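Local coordinates for Lmo2445 protein (Listeria monocytogenes EGD-e, PDB 5HZL) that is of unknown function but is a secreted, internalin-like protein with leucine-rich repeats that binds calcium ions, at residues A[28-33]-A[40-45]; A[14-19]-A[73-78]; A[188-191]-A[197-200]. All coordinates share one frame; numbering follows the deposited sequence.

Contact 1. Residues A[28-33]-A[40-45]; sequences AIAEAI and DSVNDT. With CA (calcium ion), chain C; CA (calcium ion), chain B.
Val42 packs on Ala30 and Glu31 of helix 27-36, in the N-terminal cap that internalin-like proteins place ahead of their leucine-rich repeats. The apolar part is small. Val42 CG1 lies 3.5 Å from Ala30 CB and also sits against the backbone of the helix at Glu31. The Val42 torsion sets CG1 anti to the carbonyl carbon (chi1 -65°), and this branch does the touching. The Glu31 stem crosses it obliquely at CG. Ala30 also packs on Ile20 and Ile21 of helix 20-23, so the methyl group is buried between these helices and the loop.

Backbone bonds shape the loop. A type I beta turn runs from Ser41 to Asp44, closed by Asp44 N to Ser41 O. Inside it, Ser41 OG accepts from Asn43 N at 3.3 Å, an ST turn.

Calcium ions bind the acidic groups. Beyond CG the Glu31 chain is extended and carries its carboxylate to one calcium, bound through both oxygens, with OE2 at 2.4 Å. Glu27 is also a ligand of that ion. A second calcium bridges Asp40 and Asp44 within the loop. The two residues bring their carboxylates close together, and the ion probably offsets their charge. Asp40 gives OD1 alone at 2.4 Å, whereas Asp44 chelates through OD1 and OD2, both at 2.5 Å; one water is also bound.

Contact 2. Residues A[14-19]-A[73-78]; sequences VPLPAP and NNEVFT
Val14 and Leu16 pack around the carboxylate of Glu75, and Val14 also pairs with Asn74 through the backbone. The contact ties the N-terminal chain, just before strand 18-19, to the loop that follows helix 66-70. It therefore joins the N-terminal cap to the start of the leucine-rich repeat region.

The close part is centred on Glu75. Its side chain is bent at chi2 (-60°), which turns the carboxylate toward the N-terminal segment. Glu75 OE2 lies 2.7 Å from Val14 O and 3.3 Å from Val14 CB. The Leu16 and Glu75 side chains reach toward each other from opposite directions. The two Leu16 methyl groups divide the oxygens: CD1 is 3.6 Å from Glu75 OE1, and CD2 is 3.6 Å from Glu75 OE2. Phe24 and Leu51 also touch the Glu75 side chain, so this acid is buried among apolar groups. The backbone adds one bond: Val14 N donates to Asn74 O at 3.0 Å.

The Asn74 side is looser, and both Val14 and Asn74 are partly exposed. Val14 CG2 rests beside the Asn74 side chain, 3.9 Å from Asn74 CB. The amide there is held by another partner, since Asn74 ND2 donates to Ala23 O.

The Glu75 carboxylate is close to two acceptors, Val14 O and Asn74 O, in apolar surroundings. Burial beside two carbonyl oxygens and apolar groups would tend to disfavour a charge on this acid.

Contact 3. Residues A[188-191]-A[197-200]; sequences DIFL and THSF
Phe190, His198 and Phe200 form an aromatic cluster between the short helix 187-191 and strand 197-199, the last strand of the parallel sheet in the leucine-rich repeat region. Phe190 projects from the helix and meets both other side chains.

The pair with Phe200 is an offset edge-to-face arrangement. The edge of Phe190 is directed at the face of Phe200. The planes stand at 71° and the centroids are 5.6 Å apart. Two neighbouring edge atoms do the touching: Phe190 CE2 and Phe190 CZ each lie 3.8 Å from Phe200 CD1. That carbon lies near the plane of the Phe190 ring. Phe200 CB also approaches Phe190 CZ, so the root of the side chain shares in the contact. Phe200 has CG anti to its own backbone N (chi1 -164°), and this torsion lays the ring against the end of Phe190. Phe200 is buried and also packs on Pro186.

His198 is turned differently. Its ring and that of Phe190 lie obliquely, with planes at 49° and centroids 6.0 Å apart. This side of the cluster is more open, and His198 is exposed.

Other neighbours place the cluster in the fold. Phe190 also touches Phe231. The strand that carries His198 is paired with strand 174-176: Thr197 and Ser199 form backbone hydrogen bonds to residues of the 173-177 region. Glu187, a calcium ligand, begins the helix that carries Phe190.

The nearest approach of His198 to Phe190 is by the methylene group and not by the imidazole, with His198 CB 4.0 Å from Phe190 CE1.

Contacts 1 and 2 sit together at the N-terminal end, with centres about 13 Å apart. Contact 1 is nested inside the loop that contact 2 closes. Thr45 packs on Pro17, and Asn43 O meets the Pro19 ring. Strand 18-19 of contact 2 pairs antiparallel with strand 45-46, into which the 40-45 loop leads. Contact 3 lies about 44 Å from contact 1, centre to centre, at the last strand of the repeat sheet and shares no element with them. None is wholly core; each pairs a buried residue with more open ones. Calcium and acidic groups flank the small apolar contact 1. Contact 2 combines a backbone bond with a buried carboxylate. Contact 3 is aromatic.

Contact 1. Residues A[28-33]-A[40-45]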
ATOM      1  N   ALA A  28       9.569   4.358 -24.527  1.00 37.60           N
ATOM      2  CA  ALA A  28       9.680   5.268 -23.391  1.00 37.87           C
ATOM      3  C   ALA A  28      10.901   5.040 -22.506  1.00 36.73           C
ATOM      4  O   ALA A  28      11.565   5.999 -22.113  1.00 37.23           O
ATOM      5  CB  ALA A  28       8.424   5.176 -22.552  1.00 39.61           C
ATOM      6  N   ILE A  29      11.185   3.779 -22.198  1.00 35.82           N
ATOM      7  CA  ILE A  29      12.307   3.428 -21.338  1.00 36.12           C
ATOM      8  C   ILE A  29      13.629   3.682 -22.050  1.00 36.67           C
ATOM      9  O   ILE A  29      14.538   4.262 -21.462  1.00 36.92           O
ATOM     10  CB  ILE A  29      12.178   1.984 -20.797  1.00 37.38           C
ATOM     11  CG1 ILE A  29      10.944   1.907 -19.871  1.00 38.92           C
ATOM     12  CG2 ILE A  29      13.439   1.559 -20.044  1.00 37.07           C
ATOM     13  CD1 ILE A  29      10.627   0.544 -19.286  1.00 39.88           C
ATOM     14  N   ALA A  30      13.731   3.279 -23.313  1.00 37.13           N
ATOM     15  CA  ALA A  30      14.960   3.506 -24.080  1.00 36.99           C
ATOM     16  C   ALA A  30      15.260   4.999 -24.273  1.00 36.99           C
ATOM     17  O   ALA A  30      16.425   5.406 -24.271  1.00 36.88           O
ATOM     18  CB  ALA A  30      14.901   2.792 -25.420  1.00 37.94           C
ATOM     19  N   GLU A  31      14.218   5.807 -24.440  1.00 38.20           N
ATOM     20  CA  GLU A  31      14.396   7.268 -24.594  1.00 39.31           C
ATOM     21  C   GLU A  31      14.836   7.873 -23.282  1.00 38.80           C
ATOM     22  O   GLU A  31      15.622   8.799 -23.276  1.00 39.32           O
ATOM     23  CB  GLU A  31      13.128   7.946 -25.069  1.00 41.51           C
ATOM     24  CG  GLU A  31      12.767   7.607 -26.497  1.00 44.04           C
ATOM     25  CD  GLU A  31      11.444   8.211 -26.920  1.00 48.83           C
ATOM     26  OE1 GLU A  31      10.505   8.304 -26.086  1.00 51.18           O
ATOM     27  OE2 GLU A  31      11.321   8.585 -28.112  1.00 51.85           O
ATOM     28  N   ALA A  32      14.325   7.336 -22.178  1.00 38.73           N
ATOM     29  CA  ALA A  32      14.707   7.804 -20.854  1.00 40.02           C
ATOM     30  C   ALA A  32      16.183   7.473 -20.588  1.00 41.04           C
ATOM     31  O   ALA A  32      16.919   8.340 -20.108  1.00 43.03           O
ATOM     32  CB  ALA A  32      13.815   7.190 -19.786  1.00 39.78           C
ATOM     33  N   ILE A  33      16.613   6.237 -20.902  1.00 39.73           N
ATOM     34  CA  ILE A  33      18.010   5.839 -20.703  1.00 40.55           C
ATOM     35  C   ILE A  33      18.906   6.688 -21.610  1.00 41.19           C
ATOM     36  O   ILE A  33      19.992   7.139 -21.200  1.00 43.23           O
ATOM     37  CB  ILE A  33      18.294   4.369 -21.066  1.00 41.25           C
ATOM     38  CG1 ILE A  33      17.398   3.381 -20.308  1.00 42.82           C
ATOM     39  CG2 ILE A  33      19.760   4.034 -20.808  1.00 42.22           C
ATOM     40  CD1 ILE A  33      17.533   3.423 -18.810  1.00 44.93           C
ATOM     41  N   ASP A  40      21.922  10.867 -28.280  1.00 42.26           N
ATOM     42  CA  ASP A  40      20.824  11.436 -29.059  1.00 41.29           C
ATOM     43  C   ASP A  40      19.909  10.430 -29.755  1.00 39.73           C
ATOM     44  O   ASP A  40      19.005  10.867 -30.441  1.00 41.82           O
ATOM     45  CB  ASP A  40      21.337  12.460 -30.079  1.00 42.17           C
ATOM     46  CG  ASP A  40      22.139  11.847 -31.199  1.00 43.54           C
ATOM     47  OD1 ASP A  40      22.510  10.641 -31.168  1.00 42.78           O
ATOM     48  OD2 ASP A  40      22.411  12.616 -32.139  1.00 46.10           O
ATOM     49  N   SER A  41      20.112   9.120 -29.588  1.00 38.03           N
ATOM     50  CA  SER A  41      19.258   8.122 -30.269  1.00 37.71           C
ATOM     51  C   SER A  41      19.233   6.765 -29.583  1.00 37.77           C
ATOM     52  O   SER A  41      20.270   6.285 -29.126  1.00 39.62           O
ATOM     53  CB  SER A  41      19.755   7.918 -31.715  1.00 38.81           C
ATOM     54  OG  SER A  41      19.036   6.920 -32.441  1.00 37.69           O
ATOM     55  N   VAL A  42      18.063   6.128 -29.546  1.00 36.50           N
ATOM     56  CA  VAL A  42      17.941   4.797 -28.925  1.00 36.03           C
ATOM     57  C   VAL A  42      18.738   3.721 -29.670  1.00 37.01           C
ATOM     58  O   VAL A  42      18.861   2.599 -29.192  1.00 37.07           O
ATOM     59  CB  VAL A  42      16.480   4.347 -28.748  1.00 35.80           C
ATOM     60  CG1 VAL A  42      15.759   5.266 -27.766  1.00 35.46           C
ATOM     61  CG2 VAL A  42      15.755   4.297 -30.079  1.00 37.11           C
ATOM     62  N   ASN A  43      19.249   4.070 -30.849  1.00 38.35           N
ATOM     63  CA  ASN A  43      20.094   3.167 -31.642  1.00 40.10           C
ATOM     64  C   ASN A  43      21.574   3.248 -31.271  1.00 39.80           C
ATOM     65  O   ASN A  43      22.366   2.449 -31.747  1.00 41.67           O
ATOM     66  CB  ASN A  43      19.922   3.428 -33.148  1.00 40.79           C
ATOM     67  CG  ASN A  43      18.576   2.977 -33.662  1.00 40.60           C
ATOM     68  OD1 ASN A  43      18.128   1.879 -33.360  1.00 41.00           O
ATOM     69  ND2 ASN A  43      17.942   3.803 -34.469  1.00 41.41           N
ATOM     70  N   ASP A  44      21.939   4.211 -30.434  1.00 38.96           N
ATOM     71  CA  ASP A  44      23.317   4.372 -30.013  1.00 40.31           C
ATOM     72  C   ASP A  44      23.695   3.216 -29.110  1.00 42.10           C
ATOM     73  O   ASP A  44      22.881   2.704 -28.352  1.00 43.08           O
ATOM     74  CB  ASP A  44      23.537   5.728 -29.317  1.00 39.90           C
ATOM     75  CG  ASP A  44      23.384   6.932 -30.272  1.00 40.19           C
ATOM     76  OD1 ASP A  44      23.462   6.795 -31.508  1.00 40.09           O
ATOM     77  OD2 ASP A  44      23.217   8.067 -29.793  1.00 41.04           O
ATOM     78  N   THR A  45      24.948   2.811 -29.204  1.00 45.81           N
ATOM     79  CA  THR A  45      25.467   1.706 -28.432  1.00 48.17           C
ATOM     80  C   THR A  45      25.913   2.144 -27.048  1.00 49.55           C
ATOM     81  O   THR A  45      26.515   3.206 -26.885  1.00 50.37           O
ATOM     82  CB  THR A  45      26.645   1.069 -29.188  1.00 50.46           C
ATOM     83  OG1 THR A  45      26.166   0.574 -30.439  1.00 51.28           O
ATOM     84  CG2 THR A  45      27.255  -0.084 -28.426  1.00 52.53           C
TER
HETATM   85 CA    CA C 402      24.327   9.113 -31.721  1.00 44.60          CA
HETATM   86 CA    CA B 401       8.970   9.138 -28.018  1.00 44.92          CA
HETATM   87  O   HOH W   1      22.812   9.322 -33.625  1.00 43.73           O

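Contact 2. Residues A[14-19]-A[73-78]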
ATOM      1  N   VAL A  14      21.044  -9.181 -21.666  1.00 67.71           N
ATOM      2  CA  VAL A  14      21.264  -8.922 -23.092  1.00 65.08           C
ATOM      3  C   VAL A  14      22.741  -8.561 -23.176  1.00 63.69           C
ATOM      4  O   VAL A  14      23.156  -7.596 -22.551  1.00 62.09           O
ATOM      5  CB  VAL A  14      20.351  -7.787 -23.634  1.00 60.88           C
ATOM      6  CG1 VAL A  14      20.830  -7.246 -24.979  1.00 60.07           C
ATOM      7  CG2 VAL A  14      18.914  -8.270 -23.729  1.00 60.89           C
ATOM      8  N   PRO A  15      23.538  -9.308 -23.965  1.00 65.35           N
ATOM      9  CA  PRO A  15      24.978  -9.009 -23.993  1.00 64.84           C
ATOM     10  C   PRO A  15      25.351  -7.632 -24.529  1.00 60.73           C
ATOM     11  O   PRO A  15      24.794  -7.197 -25.529  1.00 59.39           O
ATOM     12  CB  PRO A  15      25.558 -10.119 -24.886  1.00 69.66           C
ATOM     13  CG  PRO A  15      24.465 -11.124 -25.081  1.00 71.81           C
ATOM     14  CD  PRO A  15      23.189 -10.353 -24.947  1.00 68.29           C
ATOM     15  N   LEU A  16      26.283  -6.971 -23.838  1.00 60.65           N
ATOM     16  CA  LEU A  16      26.793  -5.639 -24.194  1.00 58.83           C
ATOM     17  C   LEU A  16      28.253  -5.735 -24.719  1.00 61.69           C
ATOM     18  O   LEU A  16      28.983  -6.643 -24.320  1.00 66.25           O
ATOM     19  CB  LEU A  16      26.741  -4.716 -22.975  1.00 57.60           C
ATOM     20  CG  LEU A  16      25.370  -4.442 -22.334  1.00 55.87           C
ATOM     21  CD1 LEU A  16      25.537  -3.559 -21.102  1.00 55.01           C
ATOM     22  CD2 LEU A  16      24.396  -3.804 -23.315  1.00 53.20           C
ATOM     23  N   PRO A  17      28.711  -4.801 -25.555  1.00 59.83           N
ATOM     24  CA  PRO A  17      27.934  -3.637 -26.012  1.00 56.79           C
ATOM     25  C   PRO A  17      26.772  -3.960 -26.942  1.00 55.25           C
ATOM     26  O   PRO A  17      26.775  -4.982 -27.643  1.00 57.90           O
ATOM     27  CB  PRO A  17      28.976  -2.777 -26.746  1.00 57.24           C
ATOM     28  CG  PRO A  17      30.299  -3.293 -26.303  1.00 60.16           C
ATOM     29  CD  PRO A  17      30.097  -4.744 -26.033  1.00 61.76           C
ATOM     30  N   ALA A  18      25.776  -3.088 -26.915  1.00 52.45           N
ATOM     31  CA  ALA A  18      24.591  -3.237 -27.755  1.00 51.58           C
ATOM     32  C   ALA A  18      23.815  -1.935 -27.815  1.00 47.01           C
ATOM     33  O   ALA A  18      23.990  -1.085 -26.938  1.00 45.60           O
ATOM     34  CB  ALA A  18      23.697  -4.340 -27.210  1.00 52.55           C
ATOM     35  N   PRO A  19      22.962  -1.765 -28.847  1.00 46.01           N
ATOM     36  CA  PRO A  19      22.149  -0.534 -28.900  1.00 43.95           C
ATOM     37  C   PRO A  19      21.152  -0.486 -27.739  1.00 42.22           C
ATOM     38  O   PRO A  19      20.704  -1.536 -27.245  1.00 43.02           O
ATOM     39  CB  PRO A  19      21.399  -0.624 -30.246  1.00 44.06           C
ATOM     40  CG  PRO A  19      22.050  -1.717 -31.008  1.00 46.52           C
ATOM     41  CD  PRO A  19      22.708  -2.636 -30.008  1.00 47.85           C
ATOM     42  N   ASN A  73      15.379  -5.577 -16.179  1.00 46.33           N
ATOM     43  CA  ASN A  73      16.118  -6.792 -15.821  1.00 47.70           C
ATOM     44  C   ASN A  73      17.014  -7.359 -16.936  1.00 48.19           C
ATOM     45  O   ASN A  73      17.747  -8.324 -16.705  1.00 51.33           O
ATOM     46  CB  ASN A  73      15.172  -7.856 -15.277  1.00 49.72           C
ATOM     47  CG  ASN A  73      14.652  -7.504 -13.904  1.00 49.59           C
ATOM     48  OD1 ASN A  73      15.402  -7.009 -13.068  1.00 51.28           O
ATOM     49  ND2 ASN A  73      13.382  -7.788 -13.645  1.00 49.62           N
ATOM     50  N   ASN A  74      16.955  -6.769 -18.131  1.00 46.19           N
ATOM     51  CA  ASN A  74      17.833  -7.180 -19.227  1.00 46.84           C
ATOM     52  C   ASN A  74      19.259  -6.753 -18.969  1.00 45.85           C
ATOM     53  O   ASN A  74      20.134  -7.157 -19.695  1.00 46.97           O
ATOM     54  CB  ASN A  74      17.398  -6.613 -20.582  1.00 46.44           C
ATOM     55  CG  ASN A  74      16.113  -7.237 -21.100  1.00 47.89           C
ATOM     56  OD1 ASN A  74      15.540  -8.139 -20.483  1.00 50.22           O
ATOM     57  ND2 ASN A  74      15.653  -6.756 -22.249  1.00 47.25           N
ATOM     58  N   GLU A  75      19.486  -5.916 -17.964  1.00 44.49           N
ATOM     59  CA  GLU A  75      20.833  -5.477 -17.627  1.00 45.47           C
ATOM     60  C   GLU A  75      20.959  -5.278 -16.120  1.00 45.75           C
ATOM     61  O   GLU A  75      20.020  -5.516 -15.365  1.00 47.30           O
ATOM     62  CB  GLU A  75      21.181  -4.169 -18.357  1.00 44.28           C
ATOM     63  CG  GLU A  75      21.061  -4.198 -19.877  1.00 44.04           C
ATOM     64  CD  GLU A  75      21.957  -5.223 -20.558  1.00 46.31           C
ATOM     65  OE1 GLU A  75      22.917  -5.759 -19.942  1.00 47.34           O
ATOM     66  OE2 GLU A  75      21.688  -5.485 -21.740  1.00 46.78           O
ATOM     67  N   VAL A  76      22.140  -4.851 -15.701  1.00 46.11           N
ATOM     68  CA  VAL A  76      22.443  -4.590 -14.308  1.00 46.01           C
ATOM     69  C   VAL A  76      22.992  -3.167 -14.190  1.00 45.56           C
ATOM     70  O   VAL A  76      24.041  -2.862 -14.767  1.00 46.14           O
ATOM     71  CB  VAL A  76      23.507  -5.587 -13.780  1.00 47.49           C
ATOM     72  CG1 VAL A  76      23.917  -5.239 -12.352  1.00 47.65           C
ATOM     73  CG2 VAL A  76      22.994  -7.019 -13.870  1.00 48.20           C
ATOM     74  N   PHE A  77      22.279  -2.306 -13.458  1.00 44.81           N
ATOM     75  CA  PHE A  77      22.701  -0.929 -13.221  1.00 44.21           C
ATOM     76  C   PHE A  77      23.385  -1.031 -11.869  1.00 46.49           C
ATOM     77  O   PHE A  77      22.804  -0.690 -10.854  1.00 46.92           O
ATOM     78  CB  PHE A  77      21.493  -0.007 -13.163  1.00 42.43           C
ATOM     79  CG  PHE A  77      20.671   0.018 -14.421  1.00 41.84           C
ATOM     80  CD1 PHE A  77      19.715  -0.965 -14.665  1.00 42.12           C
ATOM     81  CD2 PHE A  77      20.818   1.057 -15.349  1.00 42.04           C
ATOM     82  CE1 PHE A  77      18.942  -0.930 -15.825  1.00 41.90           C
ATOM     83  CE2 PHE A  77      20.049   1.097 -16.507  1.00 41.13           C
ATOM     84  CZ  PHE A  77      19.110   0.103 -16.748  1.00 41.15           C
ATOM     85  N   THR A  78      24.628  -1.517 -11.866  1.00 49.76           N
ATOM     86  CA  THR A  78      25.399  -1.757 -10.623  1.00 51.64           C
ATOM     87  C   THR A  78      25.416  -0.647  -9.575  1.00 50.01           C
ATOM     88  O   THR A  78      25.552  -0.957  -8.412  1.00 51.80           O
ATOM     89  CB  THR A  78      26.895  -2.089 -10.881  1.00 54.99           C
ATOM     90  OG1 THR A  78      27.524  -0.949 -11.450  1.00 57.85           O
ATOM     91  CG2 THR A  78      27.106  -3.298 -11.816  1.00 56.59           C
TER

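Contact 3. Residues A[188-191]-A[197-200]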
ATOM      1  N   ASP A 188       1.522  -4.855  17.091  1.00 59.43           N
ATOM      2  CA  ASP A 188       2.908  -5.071  17.510  1.00 60.12           C
ATOM      3  C   ASP A 188       3.862  -3.929  17.183  1.00 59.46           C
ATOM      4  O   ASP A 188       4.527  -3.407  18.083  1.00 60.74           O
ATOM      5  CB  ASP A 188       3.488  -6.374  16.937  1.00 60.76           C
ATOM      6  CG  ASP A 188       2.826  -7.628  17.492  1.00 61.14           C
ATOM      7  OD1 ASP A 188       1.726  -7.563  18.072  1.00 61.01           O
ATOM      8  OD2 ASP A 188       3.438  -8.703  17.332  1.00 62.52           O
ATOM      9  N   ILE A 189       3.901  -3.535  15.910  1.00 57.41           N
ATOM     10  CA  ILE A 189       4.807  -2.480  15.462  1.00 57.02           C
ATOM     11  C   ILE A 189       4.529  -1.128  16.133  1.00 57.43           C
ATOM     12  O   ILE A 189       5.483  -0.433  16.499  1.00 57.38           O
ATOM     13  CB  ILE A 189       4.860  -2.376  13.912  1.00 56.28           C
ATOM     14  CG1 ILE A 189       6.082  -1.576  13.443  1.00 56.34           C
ATOM     15  CG2 ILE A 189       3.560  -1.834  13.339  1.00 55.68           C
ATOM     16  CD1 ILE A 189       7.414  -2.197  13.830  1.00 57.92           C
ATOM     17  N   PHE A 190       3.258  -0.751  16.317  1.00 57.09           N
ATOM     18  CA  PHE A 190       2.971   0.521  16.990  1.00 58.11           C
ATOM     19  C   PHE A 190       3.294   0.492  18.483  1.00 60.35           C
ATOM     20  O   PHE A 190       3.695   1.511  19.043  1.00 61.22           O
ATOM     21  CB  PHE A 190       1.531   1.004  16.795  1.00 58.20           C
ATOM     22  CG  PHE A 190       1.176   1.334  15.376  1.00 57.58           C
ATOM     23  CD1 PHE A 190       1.999   2.148  14.601  1.00 58.42           C
ATOM     24  CD2 PHE A 190      -0.026   0.929  14.846  1.00 57.42           C
ATOM     25  CE1 PHE A 190       1.664   2.472  13.297  1.00 57.93           C
ATOM     26  CE2 PHE A 190      -0.371   1.263  13.544  1.00 57.95           C
ATOM     27  CZ  PHE A 190       0.475   2.036  12.765  1.00 57.05           C
ATOM     28  N   LEU A 191       3.130  -0.667  19.115  1.00 61.80           N
ATOM     29  CA  LEU A 191       3.406  -0.827  20.550  1.00 63.86           C
ATOM     30  C   LEU A 191       4.863  -1.123  20.895  1.00 65.22           C
ATOM     31  O   LEU A 191       5.241  -1.016  22.059  1.00 67.92           O
ATOM     32  CB  LEU A 191       2.524  -1.926  21.148  1.00 64.59           C
ATOM     33  CG  LEU A 191       1.011  -1.715  21.057  1.00 63.71           C
ATOM     34  CD1 LEU A 191       0.310  -2.929  21.650  1.00 64.43           C
ATOM     35  CD2 LEU A 191       0.572  -0.435  21.755  1.00 63.89           C
ATOM     36  N   THR A 197       8.118   8.106  14.014  1.00 60.05           N
ATOM     37  CA  THR A 197       7.092   8.753  13.203  1.00 59.35           C
ATOM     38  C   THR A 197       6.073   7.682  12.798  1.00 58.73           C
ATOM     39  O   THR A 197       6.447   6.609  12.328  1.00 59.70           O
ATOM     40  CB  THR A 197       7.708   9.375  11.925  1.00 59.05           C
ATOM     41  OG1 THR A 197       8.715  10.329  12.279  1.00 59.91           O
ATOM     42  CG2 THR A 197       6.646  10.074  11.064  1.00 57.56           C
ATOM     43  N   HIS A 198       4.789   7.966  12.971  1.00 57.69           N
ATOM     44  CA  HIS A 198       3.750   7.005  12.620  1.00 57.23           C
ATOM     45  C   HIS A 198       2.392   7.687  12.431  1.00 54.41           C
ATOM     46  O   HIS A 198       2.081   8.701  13.059  1.00 55.00           O
ATOM     47  CB  HIS A 198       3.633   5.921  13.704  1.00 60.88           C
ATOM     48  CG  HIS A 198       3.199   6.451  15.039  1.00 66.06           C
ATOM     49  ND1 HIS A 198       4.090   6.954  15.970  1.00 69.06           N
ATOM     50  CD2 HIS A 198       1.967   6.577  15.589  1.00 67.52           C
ATOM     51  CE1 HIS A 198       3.425   7.361  17.036  1.00 70.12           C
ATOM     52  NE2 HIS A 198       2.136   7.145  16.829  1.00 70.79           N
ATOM     53  N   SER A 199       1.573   7.102  11.580  1.00 50.60           N
ATOM     54  CA  SER A 199       0.266   7.639  11.318  1.00 47.98           C
ATOM     55  C   SER A 199      -0.667   6.522  10.907  1.00 44.87           C
ATOM     56  O   SER A 199      -0.299   5.669  10.099  1.00 44.31           O
ATOM     57  CB  SER A 199       0.356   8.684  10.218  1.00 48.24           C
ATOM     58  OG  SER A 199      -0.926   9.230   9.976  1.00 50.04           O
ATOM     59  N   PHE A 200      -1.872   6.520  11.465  1.00 43.60           N
ATOM     60  CA  PHE A 200      -2.842   5.499  11.123  1.00 42.86           C
ATOM     61  C   PHE A 200      -4.237   6.102  10.986  1.00 42.15           C
ATOM     62  O   PHE A 200      -5.213   5.386  10.854  1.00 43.65           O
ATOM     63  CB  PHE A 200      -2.804   4.398  12.175  1.00 43.62           C
ATOM     64  CG  PHE A 200      -3.466   3.144  11.734  1.00 44.85           C
ATOM     65  CD1 PHE A 200      -2.803   2.287  10.862  1.00 46.33           C
ATOM     66  CD2 PHE A 200      -4.740   2.805  12.164  1.00 45.41           C
ATOM     67  CE1 PHE A 200      -3.396   1.115  10.421  1.00 46.35           C
ATOM     68  CE2 PHE A 200      -5.341   1.640  11.722  1.00 45.65           C
ATOM     69  CZ  PHE A 200      -4.668   0.793  10.857  1.00 46.08           C
TER